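Long-range contacts in lipoprotein (Bacillus anthracis, PDB 4JG9), which is of unknown function but, as a putative lipoprotein with an all-beta fold, is probably tethered to the cell membrane by a lipid: residues S43-S48 and I107-G112; V53-T58 and L154-I159; K74-D79 and Y93-E98; P118-Q123 and L145-P150. All coordinates share one frame; numbering follows the deposited sequence.

Contact 1 of 4, residues S43-S48 and I107-G112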
loop_
_atom_site.group_PDB
_atom_site.type_symbol
_atom_site.label_atom_id
_atom_site.label_comp_id
_atom_site.label_asym_id
_atom_site.label_seq_id
_atom_site.Cartn_x
_atom_site.Cartn_y
_atom_site.Cartn_z
ATOM N N SER A 43 -9.841 3.195 3.538
ATOM C CA SER A 43 -10.954 3.338 4.475
ATOM C C SER A 43 -12.192 2.539 4.077
ATOM O O SER A 43 -13.052 2.287 4.914
ATOM C CB SER A 43 -11.326 4.802 4.637
ATOM O OG SER A 43 -11.895 5.283 3.437
ATOM N N PHE A 44 -12.298 2.165 2.803
ATOM C CA PHE A 44 -13.453 1.386 2.345
ATOM C C PHE A 44 -13.260 -0.100 2.560
ATOM O O PHE A 44 -14.156 -0.893 2.270
ATOM C CB PHE A 44 -13.835 1.694 0.883
ATOM C CG PHE A 44 -12.690 1.588 -0.092
ATOM C CD1 PHE A 44 -12.363 0.369 -0.679
ATOM C CD2 PHE A 44 -11.944 2.718 -0.432
ATOM C CE1 PHE A 44 -11.302 0.268 -1.603
ATOM C CE2 PHE A 44 -10.892 2.636 -1.344
ATOM C CZ PHE A 44 -10.569 1.407 -1.937
ATOM N N PHE A 45 -12.126 -0.489 3.118
ATOM C CA PHE A 45 -11.908 -1.890 3.398
ATOM C C PHE A 45 -12.243 -2.232 4.835
ATOM O O PHE A 45 -11.774 -1.589 5.761
ATOM C CB PHE A 45 -10.470 -2.306 3.127
ATOM C CG PHE A 45 -10.138 -3.661 3.666
ATOM C CD1 PHE A 45 -10.497 -4.797 2.978
ATOM C CD2 PHE A 45 -9.497 -3.799 4.876
ATOM C CE1 PHE A 45 -10.206 -6.047 3.475
ATOM C CE2 PHE A 45 -9.204 -5.045 5.382
ATOM C CZ PHE A 45 -9.558 -6.170 4.679
ATOM N N HIS A 46 -13.058 -3.261 5.005
ATOM C CA HIS A 46 -13.420 -3.746 6.320
ATOM C C HIS A 46 -13.182 -5.237 6.363
ATOM O O HIS A 46 -13.362 -5.929 5.375
ATOM C CB HIS A 46 -14.881 -3.442 6.633
ATOM C CG HIS A 46 -15.265 -2.018 6.394
ATOM N ND1 HIS A 46 -14.836 -0.986 7.197
ATOM C CD2 HIS A 46 -16.044 -1.454 5.441
ATOM C CE1 HIS A 46 -15.330 0.153 6.747
ATOM N NE2 HIS A 46 -16.065 -0.104 5.682
ATOM N N LEU A 47 -12.780 -5.729 7.520
ATOM C CA LEU A 47 -12.495 -7.140 7.688
ATOM C C LEU A 47 -13.731 -7.999 7.475
ATOM O O LEU A 47 -13.634 -9.164 7.127
ATOM C CB LEU A 47 -11.873 -7.412 9.050
ATOM C CG LEU A 47 -10.360 -7.238 9.078
ATOM C CD1 LEU A 47 -9.805 -7.560 10.450
ATOM C CD2 LEU A 47 -9.720 -8.128 8.032
ATOM N N SER A 48 -14.899 -7.437 7.726
ATOM C CA SER A 48 -16.117 -8.229 7.620
ATOM C C SER A 48 -16.280 -8.918 6.266
ATOM O O SER A 48 -17.046 -9.871 6.172
ATOM C CB SER A 48 -17.355 -7.385 7.924
ATOM O OG SER A 48 -17.466 -6.291 7.028
ATOM N N ILE A 107 -8.017 -5.618 -3.147
ATOM C CA ILE A 107 -7.377 -5.738 -1.847
ATOM C C ILE A 107 -7.292 -7.211 -1.477
ATOM O O ILE A 107 -8.322 -7.864 -1.308
ATOM C CB ILE A 107 -8.194 -5.017 -0.779
ATOM C CG1 ILE A 107 -8.368 -3.536 -1.152
ATOM C CG2 ILE A 107 -7.550 -5.182 0.588
ATOM C CD1 ILE A 107 -9.034 -2.712 -0.066
ATOM N N ALA A 108 -6.075 -7.721 -1.316
ATOM C CA ALA A 108 -5.853 -9.153 -1.113
ATOM C C ALA A 108 -5.493 -9.492 0.326
ATOM O O ALA A 108 -4.848 -8.697 1.038
ATOM C CB ALA A 108 -4.764 -9.648 -2.047
ATOM N N LEU A 109 -5.939 -10.659 0.768
ATOM C CA LEU A 109 -5.507 -11.199 2.056
ATOM C C LEU A 109 -5.211 -12.674 1.925
ATOM O O LEU A 109 -5.973 -13.430 1.311
ATOM C CB LEU A 109 -6.564 -10.994 3.138
ATOM C CG LEU A 109 -6.741 -9.535 3.563
ATOM C CD1 LEU A 109 -8.005 -8.952 2.953
ATOM C CD2 LEU A 109 -6.729 -9.407 5.083
ATOM N N LYS A 110 -4.103 -13.089 2.517
ATOM C CA LYS A 110 -3.759 -14.486 2.524
ATOM C C LYS A 110 -4.659 -15.207 3.510
ATOM O O LYS A 110 -5.211 -14.598 4.434
ATOM C CB LYS A 110 -2.290 -14.680 2.911
ATOM C CG LYS A 110 -1.753 -16.046 2.541
ATOM C CD LYS A 110 -0.283 -16.165 2.821
ATOM C CE LYS A 110 0.194 -17.525 2.339
ATOM N NZ LYS A 110 1.635 -17.750 2.608
ATOM N N GLN A 111 -4.822 -16.505 3.298
ATOM C CA GLN A 111 -5.559 -17.333 4.231
ATOM C C GLN A 111 -4.922 -17.221 5.601
ATOM O O GLN A 111 -3.698 -17.292 5.721
ATOM C CB GLN A 111 -5.538 -18.774 3.774
ATOM C CG GLN A 111 -6.441 -19.658 4.558
ATOM C CD GLN A 111 -6.403 -21.068 4.039
ATOM O OE1 GLN A 111 -5.465 -21.450 3.341
ATOM N NE2 GLN A 111 -7.428 -21.848 4.356
ATOM N N GLY A 112 -5.740 -16.970 6.618
ATOM C CA GLY A 112 -5.245 -16.856 7.980
ATOM C C GLY A 112 -4.646 -15.501 8.336
ATOM O O GLY A 112 -4.066 -15.330 9.405
#
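Phe45 lays its side chain against Ile107 and Leu109, two residues on the same side of strand 102-110, and joins the N-terminal loop 43-48 to that strand by apolar contact. Its CG stands anti to the backbone N (chi1 168°), which directs the ring to the strand, while Leu47 N lies over the rim of one ring face. The closest approach is at the CB that carries the ring, where Phe45 CB meets Ile107 CD1 at 3.5 Å. Farther out, Ile107 CG2 makes an off-centre CH-pi contact, 4.3 Å from the centroid of the Phe45 ring and 30° off its normal. At the far end of the ring Phe45 CZ touches Leu109 CD1 at 3.6 Å, each side chain reaching out to meet the other.

Two weaker apolar contacts flank this core. Phe44 brings CE1 to Ile107 CD1 at 4.0 Å, and its ring also meets that of Tyr160. Leu47 CD2 lies 4.4 Å from Leu109 CD2. The backbones of Ile107 and Leu109 pair with Asn158 and Val156 of strand 153-161.

With only carbon meeting carbon, the loop is held on this strand by the fit of aromatic and branched aliphatic surfaces, a buried apolar contact with no hydrogen bond between the two segments.

Contact 2 of 4, residues V53-T58 and L154-I159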
loop_
_atom_site.group_PDB
_atom_site.type_symbol
_atom_site.label_atom_id
_atom_site.label_comp_id
_atom_site.label_asym_id
_atom_site.label_seq_id
_atom_site.Cartn_x
_atom_site.Cartn_y
_atom_site.Cartn_z
ATOM N N VAL A 53 -16.022 -16.275 3.526
ATOM C CA VAL A 53 -15.118 -16.723 2.489
ATOM C C VAL A 53 -14.944 -18.230 2.591
ATOM O O VAL A 53 -14.722 -18.770 3.671
ATOM C CB VAL A 53 -13.753 -16.000 2.565
ATOM C CG1 VAL A 53 -12.713 -16.679 1.673
ATOM C CG2 VAL A 53 -13.915 -14.525 2.198
ATOM N N ASN A 54 -15.065 -18.906 1.463
ATOM C CA ASN A 54 -14.843 -20.328 1.440
ATOM C C ASN A 54 -13.415 -20.463 0.980
ATOM O O ASN A 54 -13.087 -20.117 -0.143
ATOM C CB ASN A 54 -15.798 -20.988 0.452
ATOM C CG ASN A 54 -15.680 -22.497 0.442
ATOM O OD1 ASN A 54 -15.078 -23.092 1.332
ATOM N ND2 ASN A 54 -16.256 -23.123 -0.575
ATOM N N TRP A 55 -12.558 -20.970 1.850
ATOM C CA TRP A 55 -11.145 -20.998 1.536
ATOM C C TRP A 55 -10.747 -22.181 0.688
ATOM O O TRP A 55 -10.073 -23.095 1.128
ATOM C CB TRP A 55 -10.307 -20.880 2.805
ATOM C CG TRP A 55 -10.242 -19.471 3.276
ATOM C CD1 TRP A 55 -11.007 -18.895 4.235
ATOM C CD2 TRP A 55 -9.390 -18.442 2.774
ATOM N NE1 TRP A 55 -10.677 -17.577 4.375
ATOM C CE2 TRP A 55 -9.681 -17.275 3.488
ATOM C CE3 TRP A 55 -8.402 -18.398 1.793
ATOM C CZ2 TRP A 55 -9.026 -16.081 3.254
ATOM C CZ3 TRP A 55 -7.754 -17.217 1.564
ATOM C CH2 TRP A 55 -8.064 -16.074 2.290
ATOM N N GLU A 56 -11.192 -22.124 -0.554
ATOM C CA GLU A 56 -10.880 -23.114 -1.550
ATOM C C GLU A 56 -10.712 -22.362 -2.853
ATOM O O GLU A 56 -11.378 -21.363 -3.076
ATOM C CB GLU A 56 -12.033 -24.101 -1.657
ATOM C CG GLU A 56 -11.742 -25.337 -2.477
ATOM C CD GLU A 56 -12.902 -26.311 -2.478
ATOM O OE1 GLU A 56 -13.679 -26.315 -1.510
ATOM O OE2 GLU A 56 -13.037 -27.070 -3.450
ATOM N N GLU A 57 -9.837 -22.846 -3.719
ATOM C CA GLU A 57 -9.616 -22.206 -5.007
ATOM C C GLU A 57 -10.928 -22.147 -5.772
ATOM O O GLU A 57 -11.678 -23.126 -5.788
ATOM C CB GLU A 57 -8.587 -22.986 -5.817
ATOM C CG GLU A 57 -8.351 -22.435 -7.206
ATOM C CD GLU A 57 -7.363 -23.267 -8.002
ATOM O OE1 GLU A 57 -6.451 -22.686 -8.630
ATOM O OE2 GLU A 57 -7.509 -24.509 -8.015
ATOM N N THR A 58 -11.230 -20.987 -6.348
ATOM C CA THR A 58 -12.422 -20.816 -7.175
ATOM C C THR A 58 -12.301 -21.706 -8.417
ATOM O O THR A 58 -11.251 -21.740 -9.063
ATOM C CB THR A 58 -12.589 -19.348 -7.608
ATOM O OG1 THR A 58 -12.824 -18.534 -6.457
ATOM C CG2 THR A 58 -13.761 -19.197 -8.527
ATOM N N LEU A 154 -3.327 -19.864 -0.544
ATOM C CA LEU A 154 -4.601 -19.305 -0.969
ATOM C C LEU A 154 -4.700 -17.833 -0.555
ATOM O O LEU A 154 -4.279 -17.434 0.546
ATOM C CB LEU A 154 -5.762 -20.110 -0.382
ATOM C CG LEU A 154 -5.889 -21.588 -0.809
ATOM C CD1 LEU A 154 -6.961 -22.318 -0.017
ATOM C CD2 LEU A 154 -6.202 -21.675 -2.287
ATOM N N TRP A 155 -5.232 -17.034 -1.473
ATOM C CA TRP A 155 -5.430 -15.609 -1.288
ATOM C C TRP A 155 -6.845 -15.278 -1.709
ATOM O O TRP A 155 -7.315 -15.767 -2.738
ATOM C CB TRP A 155 -4.463 -14.815 -2.172
ATOM C CG TRP A 155 -3.029 -14.911 -1.739
ATOM C CD1 TRP A 155 -2.153 -15.918 -2.023
ATOM C CD2 TRP A 155 -2.302 -13.959 -0.943
ATOM N NE1 TRP A 155 -0.928 -15.654 -1.448
ATOM C CE2 TRP A 155 -0.997 -14.459 -0.781
ATOM C CE3 TRP A 155 -2.637 -12.736 -0.351
ATOM C CZ2 TRP A 155 -0.018 -13.774 -0.055
ATOM C CZ3 TRP A 155 -1.664 -12.053 0.377
ATOM C CH2 TRP A 155 -0.374 -12.573 0.520
ATOM N N VAL A 156 -7.530 -14.455 -0.922
ATOM C CA VAL A 156 -8.820 -13.934 -1.339
ATOM C C VAL A 156 -8.625 -12.568 -1.990
ATOM O O VAL A 156 -7.848 -11.734 -1.505
ATOM C CB VAL A 156 -9.839 -13.855 -0.179
ATOM C CG1 VAL A 156 -9.345 -12.905 0.926
ATOM C CG2 VAL A 156 -11.227 -13.430 -0.703
ATOM N N LEU A 157 -9.308 -12.352 -3.105
ATOM C CA LEU A 157 -9.223 -11.083 -3.807
ATOM C C LEU A 157 -10.513 -10.289 -3.624
ATOM O O LEU A 157 -11.543 -10.649 -4.189
ATOM C CB LEU A 157 -8.988 -11.346 -5.287
ATOM C CG LEU A 157 -7.550 -11.401 -5.796
ATOM C CD1 LEU A 157 -6.669 -12.194 -4.882
ATOM C CD2 LEU A 157 -7.536 -12.011 -7.195
ATOM N N ASN A 158 -10.463 -9.221 -2.830
ATOM C CA ASN A 158 -11.645 -8.378 -2.617
ATOM C C ASN A 158 -11.684 -7.247 -3.628
ATOM O O ASN A 158 -10.722 -6.500 -3.765
ATOM C CB ASN A 158 -11.665 -7.818 -1.201
ATOM C CG ASN A 158 -11.571 -8.898 -0.161
ATOM O OD1 ASN A 158 -12.544 -9.617 0.085
ATOM N ND2 ASN A 158 -10.388 -9.038 0.452
ATOM N N ILE A 159 -12.787 -7.144 -4.360
ATOM C CA ILE A 159 -12.850 -6.248 -5.506
ATOM C C ILE A 159 -13.838 -5.109 -5.258
ATOM O O ILE A 159 -14.970 -5.334 -4.813
ATOM C CB ILE A 159 -13.223 -7.017 -6.795
ATOM C CG1 ILE A 159 -12.193 -8.109 -7.094
ATOM C CG2 ILE A 159 -13.355 -6.082 -7.984
ATOM C CD1 ILE A 159 -12.838 -9.355 -7.661
#
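Trp55 reaches from the loop 53-58 across the beginning of strand 153-161, where the six-membered part of its indole runs along Leu154, Trp155 and Val156. Trp55 CE3 lies 3.8 Å from Leu154 CB, the leucine passing the indole as it heads toward the loop, whereas Trp55 CH2 meets Val156 CG1 at 3.7 Å, the valine standing roughly perpendicular to the tryptophan side chain. That methyl sits between the backbone N and the carbonyl carbon of Val156 (chi1 62°), turned to the indole; the other branch, Val156 CG2, reaches Val53 CG2 at 4.1 Å. Within the loop, Val53 CG1 lies over one face of the Trp55 ring, toward its rim, 3.5 Å above the plane.

A second group of contacts sets carbon against backbone. Trp55 CH2 approaches Val156 N at 3.6 Å, and that N-H is already bonded to Leu109 on the neighbouring strand. In return Leu154 CD1 packs on Trp55 O at 3.4 Å. The loop turns here because Trp55 is the centre of an inverse gamma turn, closed by Glu56 N to Asn54 O at 2.8 Å.

Toward strand 153-161 the loop thus offers van der Waals contact alone, while Thr58 hydrogen-bonds Val170 of strand 164-173 through its backbone and OG1; acidic Glu56 and Glu57 stay at the exposed margin.

Contact 3 of 4, residues K74-D79 and Y93-E98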
loop_
_atom_site.group_PDB
_atom_site.type_symbol
_atom_site.label_atom_id
_atom_site.label_comp_id
_atom_site.label_asym_id
_atom_site.label_seq_id
_atom_site.Cartn_x
_atom_site.Cartn_y
_atom_site.Cartn_z
ATOM N N LYS A 74 -20.106 -12.029 -13.885
ATOM C CA LYS A 74 -19.745 -10.802 -13.195
ATOM C C LYS A 74 -18.333 -10.366 -13.527
ATOM O O LYS A 74 -18.122 -9.549 -14.410
ATOM C CB LYS A 74 -19.919 -10.965 -11.691
ATOM C CG LYS A 74 -21.357 -11.209 -11.283
ATOM C CD LYS A 74 -21.558 -11.029 -9.793
ATOM C CE LYS A 74 -21.465 -9.570 -9.394
ATOM N NZ LYS A 74 -21.684 -9.396 -7.935
ATOM N N ILE A 75 -17.368 -10.920 -12.814
ATOM C CA ILE A 75 -15.978 -10.604 -13.061
ATOM C C ILE A 75 -15.106 -11.844 -12.942
ATOM O O ILE A 75 -15.337 -12.690 -12.101
ATOM C CB ILE A 75 -15.495 -9.493 -12.112
ATOM C CG1 ILE A 75 -14.156 -8.930 -12.575
ATOM C CG2 ILE A 75 -15.423 -9.999 -10.683
ATOM C CD1 ILE A 75 -13.791 -7.622 -11.917
ATOM N N ALA A 76 -14.092 -11.937 -13.785
ATOM C CA ALA A 76 -13.183 -13.068 -13.758
ATOM C C ALA A 76 -11.842 -12.686 -14.353
ATOM O O ALA A 76 -11.735 -11.669 -15.047
ATOM C CB ALA A 76 -13.789 -14.249 -14.516
HETATM N N MSE A 77 -10.823 -13.496 -14.075
HETATM C CA MSE A 77 -9.524 -13.333 -14.713
HETATM C C MSE A 77 -9.215 -14.560 -15.554
HETATM O O MSE A 77 -9.822 -15.618 -15.364
HETATM C CB MSE A 77 -8.424 -13.122 -13.680
HETATM C CG MSE A 77 -8.397 -14.188 -12.598
HETATM SE SE MSE A 77 -6.853 -14.011 -11.373
HETATM C CE MSE A 77 -5.764 -15.351 -12.272
ATOM N N ALA A 78 -8.284 -14.419 -16.492
ATOM C CA ALA A 78 -7.846 -15.566 -17.269
ATOM C C ALA A 78 -7.283 -16.612 -16.318
ATOM O O ALA A 78 -6.569 -16.280 -15.358
ATOM C CB ALA A 78 -6.796 -15.150 -18.280
ATOM N N ASP A 79 -7.599 -17.877 -16.579
ATOM C CA ASP A 79 -7.081 -18.943 -15.746
ATOM C C ASP A 79 -5.604 -19.096 -16.061
ATOM O O ASP A 79 -5.206 -19.923 -16.873
ATOM C CB ASP A 79 -7.806 -20.255 -15.976
ATOM C CG ASP A 79 -7.473 -21.285 -14.907
ATOM O OD1 ASP A 79 -6.542 -21.035 -14.104
ATOM O OD2 ASP A 79 -8.115 -22.355 -14.891
ATOM N N TYR A 93 -11.633 -9.826 -17.041
ATOM C CA TYR A 93 -12.830 -9.773 -17.872
ATOM C C TYR A 93 -14.036 -9.290 -17.079
ATOM O O TYR A 93 -14.345 -9.834 -16.004
ATOM C CB TYR A 93 -13.126 -11.159 -18.457
ATOM C CG TYR A 93 -12.046 -11.695 -19.364
ATOM C CD1 TYR A 93 -10.955 -12.381 -18.846
ATOM C CD2 TYR A 93 -12.125 -11.536 -20.743
ATOM C CE1 TYR A 93 -9.962 -12.889 -19.680
ATOM C CE2 TYR A 93 -11.139 -12.035 -21.583
ATOM C CZ TYR A 93 -10.062 -12.715 -21.047
ATOM O OH TYR A 93 -9.075 -13.215 -21.870
ATOM N N PHE A 94 -14.729 -8.294 -17.631
ATOM C CA PHE A 94 -15.888 -7.697 -16.977
ATOM C C PHE A 94 -17.164 -8.197 -17.616
ATOM O O PHE A 94 -17.689 -7.576 -18.540
ATOM C CB PHE A 94 -15.785 -6.171 -17.024
ATOM C CG PHE A 94 -14.472 -5.665 -16.523
ATOM C CD1 PHE A 94 -14.171 -5.717 -15.175
ATOM C CD2 PHE A 94 -13.520 -5.183 -17.400
ATOM C CE1 PHE A 94 -12.957 -5.284 -14.711
ATOM C CE2 PHE A 94 -12.305 -4.747 -16.943
ATOM C CZ PHE A 94 -12.021 -4.796 -15.596
ATOM N N LEU A 95 -17.641 -9.330 -17.105
ATOM C CA LEU A 95 -18.740 -10.084 -17.686
ATOM C C LEU A 95 -20.076 -9.429 -17.416
ATOM O O LEU A 95 -21.012 -9.542 -18.214
ATOM C CB LEU A 95 -18.742 -11.509 -17.124
ATOM C CG LEU A 95 -17.364 -12.184 -17.073
ATOM C CD1 LEU A 95 -17.439 -13.502 -16.332
ATOM C CD2 LEU A 95 -16.832 -12.414 -18.487
ATOM N N ASP A 96 -20.161 -8.746 -16.282
ATOM C CA ASP A 96 -21.389 -8.079 -15.879
ATOM C C ASP A 96 -21.774 -6.991 -16.900
ATOM O O ASP A 96 -21.028 -6.020 -17.109
ATOM C CB ASP A 96 -21.192 -7.493 -14.484
ATOM C CG ASP A 96 -22.457 -6.906 -13.898
ATOM O OD1 ASP A 96 -23.467 -6.762 -14.621
ATOM O OD2 ASP A 96 -22.432 -6.578 -12.691
ATOM N N PRO A 97 -22.940 -7.167 -17.553
ATOM C CA PRO A 97 -23.442 -6.199 -18.535
ATOM C C PRO A 97 -23.817 -4.877 -17.875
ATOM O O PRO A 97 -24.001 -3.880 -18.573
ATOM C CB PRO A 97 -24.688 -6.883 -19.113
ATOM C CG PRO A 97 -25.097 -7.872 -18.096
ATOM C CD PRO A 97 -23.824 -8.341 -17.439
ATOM N N GLU A 98 -23.938 -4.878 -16.551
ATOM C CA GLU A 98 -24.195 -3.642 -15.817
ATOM C C GLU A 98 -23.065 -3.336 -14.819
ATOM O O GLU A 98 -23.314 -2.895 -13.699
ATOM C CB GLU A 98 -25.553 -3.703 -15.118
ATOM C CG GLU A 98 -26.716 -3.395 -16.048
ATOM C CD GLU A 98 -28.057 -3.785 -15.461
ATOM O OE1 GLU A 98 -28.316 -3.459 -14.282
ATOM O OE2 GLU A 98 -28.854 -4.419 -16.180
#
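Segments 74-79 and 93-98 run antiparallel, 169° apart end to end, as the two arms of the beta hairpin formed by strands 75-78 and 88-94. Ala76 and Tyr93 are a hydrogen-bonded pair: Tyr93 N gives to Ala76 O at 2.7 Å, and Ala76 N returns a bond to Tyr93 O at 3.1 Å. Ile75 and Phe94 follow as a non-hydrogen-bonded pair. Where strand 88-94 ends, Lys74 O receives Asp96 N at 2.9 Å on a lone pair, in the carbonyl plane, together with a weak bond from Leu95 N. Lys74 and Ile75 form a classic beta bulge.

On one face, Ile75 runs alongside Phe94; its CG1 is anti to the backbone N (chi1 -167°), which brings Ile75 CD1 to 3.7 Å from Phe94 CE1. The other face carries Ala76 and Tyr93; Ala78 CB approaches Tyr93 CE1 at 4.1 Å, and Ala76 O and Ala78 N lie at the edge of the tyrosine ring, in its plane. Leu95 CD1 reaches Ala76 CB. Lys74 forms a salt bridge with Asp167 and a cation-pi contact with Tyr166, whose hydroxyl bonds Asp96 OD2. Asp96 OD1 closes an Asx turn, taking Glu98 N at 2.7 Å from above the carboxylate plane.

Contact 4 of 4, residues P118-Q123 and L145-P150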
loop_
_atom_site.group_PDB
_atom_site.type_symbol
_atom_site.label_atom_id
_atom_site.label_comp_id
_atom_site.label_asym_id
_atom_site.label_seq_id
_atom_site.Cartn_x
_atom_site.Cartn_y
_atom_site.Cartn_z
ATOM N N PRO A 118 -1.962 -4.689 -1.269
ATOM C CA PRO A 118 -2.244 -4.418 -2.671
ATOM C C PRO A 118 -1.461 -5.384 -3.529
ATOM O O PRO A 118 -0.399 -5.820 -3.118
ATOM C CB PRO A 118 -1.713 -3.002 -2.862
ATOM C CG PRO A 118 -0.659 -2.857 -1.834
ATOM C CD PRO A 118 -1.158 -3.625 -0.655
ATOM N N LEU A 119 -1.965 -5.722 -4.703
ATOM C CA LEU A 119 -1.189 -6.508 -5.583
ATOM C C LEU A 119 -0.980 -5.834 -6.910
ATOM O O LEU A 119 -0.422 -6.479 -7.774
ATOM C CB LEU A 119 -1.767 -7.915 -5.748
ATOM C CG LEU A 119 -3.269 -8.103 -5.894
ATOM C CD1 LEU A 119 -3.778 -7.491 -7.183
ATOM C CD2 LEU A 119 -3.594 -9.580 -5.851
ATOM N N LEU A 120 -1.376 -4.611 -7.160
ATOM C CA LEU A 120 -1.095 -4.137 -8.503
ATOM C C LEU A 120 0.318 -3.571 -8.674
ATOM O O LEU A 120 0.779 -2.782 -7.871
ATOM C CB LEU A 120 -2.166 -3.170 -8.986
ATOM C CG LEU A 120 -3.541 -3.787 -9.187
ATOM C CD1 LEU A 120 -4.586 -2.701 -9.342
ATOM C CD2 LEU A 120 -3.545 -4.715 -10.383
ATOM N N PHE A 121 0.992 -4.002 -9.733
ATOM C CA PHE A 121 2.303 -3.495 -10.104
ATOM C C PHE A 121 2.167 -3.085 -11.550
ATOM O O PHE A 121 2.511 -3.825 -12.453
ATOM C CB PHE A 121 3.382 -4.558 -9.960
ATOM C CG PHE A 121 3.849 -4.760 -8.554
ATOM C CD1 PHE A 121 3.340 -5.781 -7.786
ATOM C CD2 PHE A 121 4.795 -3.928 -8.002
ATOM C CE1 PHE A 121 3.767 -5.971 -6.494
ATOM C CE2 PHE A 121 5.231 -4.112 -6.710
ATOM C CZ PHE A 121 4.714 -5.135 -5.954
ATOM N N GLN A 122 1.635 -1.894 -11.754
ATOM C CA GLN A 122 1.261 -1.428 -13.070
ATOM C C GLN A 122 2.411 -0.734 -13.809
ATOM O O GLN A 122 3.126 0.099 -13.245
ATOM C CB GLN A 122 0.071 -0.469 -12.943
ATOM C CG GLN A 122 -1.237 -1.148 -12.536
ATOM C CD GLN A 122 -1.734 -2.165 -13.591
ATOM O OE1 GLN A 122 -1.209 -3.277 -13.696
ATOM N NE2 GLN A 122 -2.749 -1.777 -14.367
ATOM N N GLN A 123 2.574 -1.101 -15.074
ATOM C CA GLN A 123 3.448 -0.405 -16.007
ATOM C C GLN A 123 4.880 -0.278 -15.467
ATOM O O GLN A 123 5.465 0.815 -15.459
ATOM C CB GLN A 123 2.849 0.962 -16.346
ATOM C CG GLN A 123 3.473 1.658 -17.558
ATOM C CD GLN A 123 2.870 3.033 -17.805
ATOM O OE1 GLN A 123 1.846 3.153 -18.492
ATOM N NE2 GLN A 123 3.501 4.083 -17.236
ATOM N N LEU A 145 -4.004 -6.640 -16.222
ATOM C CA LEU A 145 -3.482 -6.196 -14.942
ATOM C C LEU A 145 -2.259 -7.014 -14.564
ATOM O O LEU A 145 -2.275 -8.254 -14.617
ATOM C CB LEU A 145 -4.542 -6.365 -13.856
ATOM C CG LEU A 145 -5.827 -5.564 -14.051
ATOM C CD1 LEU A 145 -6.806 -5.860 -12.917
ATOM C CD2 LEU A 145 -5.505 -4.087 -14.123
ATOM N N THR A 146 -1.196 -6.333 -14.168
ATOM C CA THR A 146 0.003 -7.029 -13.732
ATOM C C THR A 146 -0.032 -7.187 -12.217
ATOM O O THR A 146 -0.135 -6.199 -11.469
ATOM C CB THR A 146 1.275 -6.297 -14.185
ATOM O OG1 THR A 146 1.262 -6.179 -15.614
ATOM C CG2 THR A 146 2.519 -7.064 -13.775
HETATM N N MSE A 147 0.047 -8.435 -11.767
HETATM C CA MSE A 147 -0.113 -8.736 -10.351
HETATM C C MSE A 147 1.062 -9.502 -9.798
HETATM O O MSE A 147 1.797 -10.151 -10.543
HETATM C CB MSE A 147 -1.368 -9.578 -10.133
HETATM C CG MSE A 147 -2.623 -9.010 -10.753
HETATM SE SE MSE A 147 -4.219 -10.068 -10.330
HETATM C CE MSE A 147 -3.886 -11.538 -11.425
ATOM N N SER A 148 1.207 -9.459 -8.477
ATOM C CA SER A 148 2.197 -10.264 -7.788
ATOM C C SER A 148 1.730 -10.534 -6.358
ATOM O O SER A 148 1.256 -9.622 -5.686
ATOM C CB SER A 148 3.553 -9.550 -7.791
ATOM O OG SER A 148 4.578 -10.406 -7.302
ATOM N N LEU A 149 1.838 -11.786 -5.917
ATOM C CA LEU A 149 1.539 -12.176 -4.537
ATOM C C LEU A 149 2.831 -12.561 -3.826
ATOM O O LEU A 149 3.673 -13.263 -4.395
ATOM C CB LEU A 149 0.572 -13.360 -4.486
ATOM C CG LEU A 149 -0.933 -13.126 -4.674
ATOM C CD1 LEU A 149 -1.350 -11.896 -3.881
ATOM C CD2 LEU A 149 -1.308 -13.005 -6.137
ATOM N N PRO A 150 2.999 -12.101 -2.579
ATOM C CA PRO A 150 4.262 -12.269 -1.850
ATOM C C PRO A 150 4.600 -13.693 -1.428
ATOM O O PRO A 150 5.777 -13.967 -1.210
ATOM C CB PRO A 150 4.075 -11.389 -0.604
ATOM C CG PRO A 150 2.602 -11.238 -0.449
ATOM C CD PRO A 150 2.025 -11.282 -1.837
#
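Leu119 packs beside Met147, a selenomethionine, and Leu149 where the loop 118-123 runs along strand 142-147, the last strand of an antiparallel five-stranded sheet. This is the tightly packed part. Leu119 CG sits in the cramped place between its backbone N and carbonyl carbon (chi1 42°), with CD1 4.0 Å from Met147 CG and CD2 3.8 Å from Leu149 CD1; all three side chains extend together, and Ile106 and Ala108 of strand 102-110 also touch Leu119. Leu120 CD2 adds a contact with Leu145 CB at 4.0 Å. At the subunit interface, still buried, Phe121 holds its ring against Ser148 CB and makes a cation-pi contact with Lys87, while Asn40 of the second subunit packs on Phe121 and bonds Ser148 O.

Backbone bonding between the segments is sparse. Phe121 N gives a nearly straight bond to Thr146 O at 3.0 Å, the donor tilted 27° from the carbonyl plane. Ser148 N reaches Leu119 O only weakly, at 3.5 Å.

Toward the more exposed end a side chain replaces the backbone as acceptor. Partly exposed Gln122 is bent at chi2 (-64°), which folds its amide back to the strand: OE1 accepts Thr146 N at 3.1 Å, and NE2 rests 3.6 Å from Leu145 CD2.

Contacts 1 and 4 are buried and both touch the second subunit; contacts 2 and 3 are only partly buried. Contacts 1 and 2 each set an N-terminal loop segment on the same sheet, on neighbouring strands 102-110 and 153-161, and both work through apolar packing. Contact 3 lies within the other sheet, and contact 4 joins the loop after strand 117-118 to that sheet's outermost strand, 142-147; both add backbone hydrogen bonds, regular in the hairpin, sparser along the loop. Ile159 touches Ile75 where the two sheets meet, and Trp155 of contact 2 packs on Leu149 and Pro150 of contact 4. Contacts 1 and 3 lie about 21 Å apart, centre to centre, on opposite sides of the chain's centre.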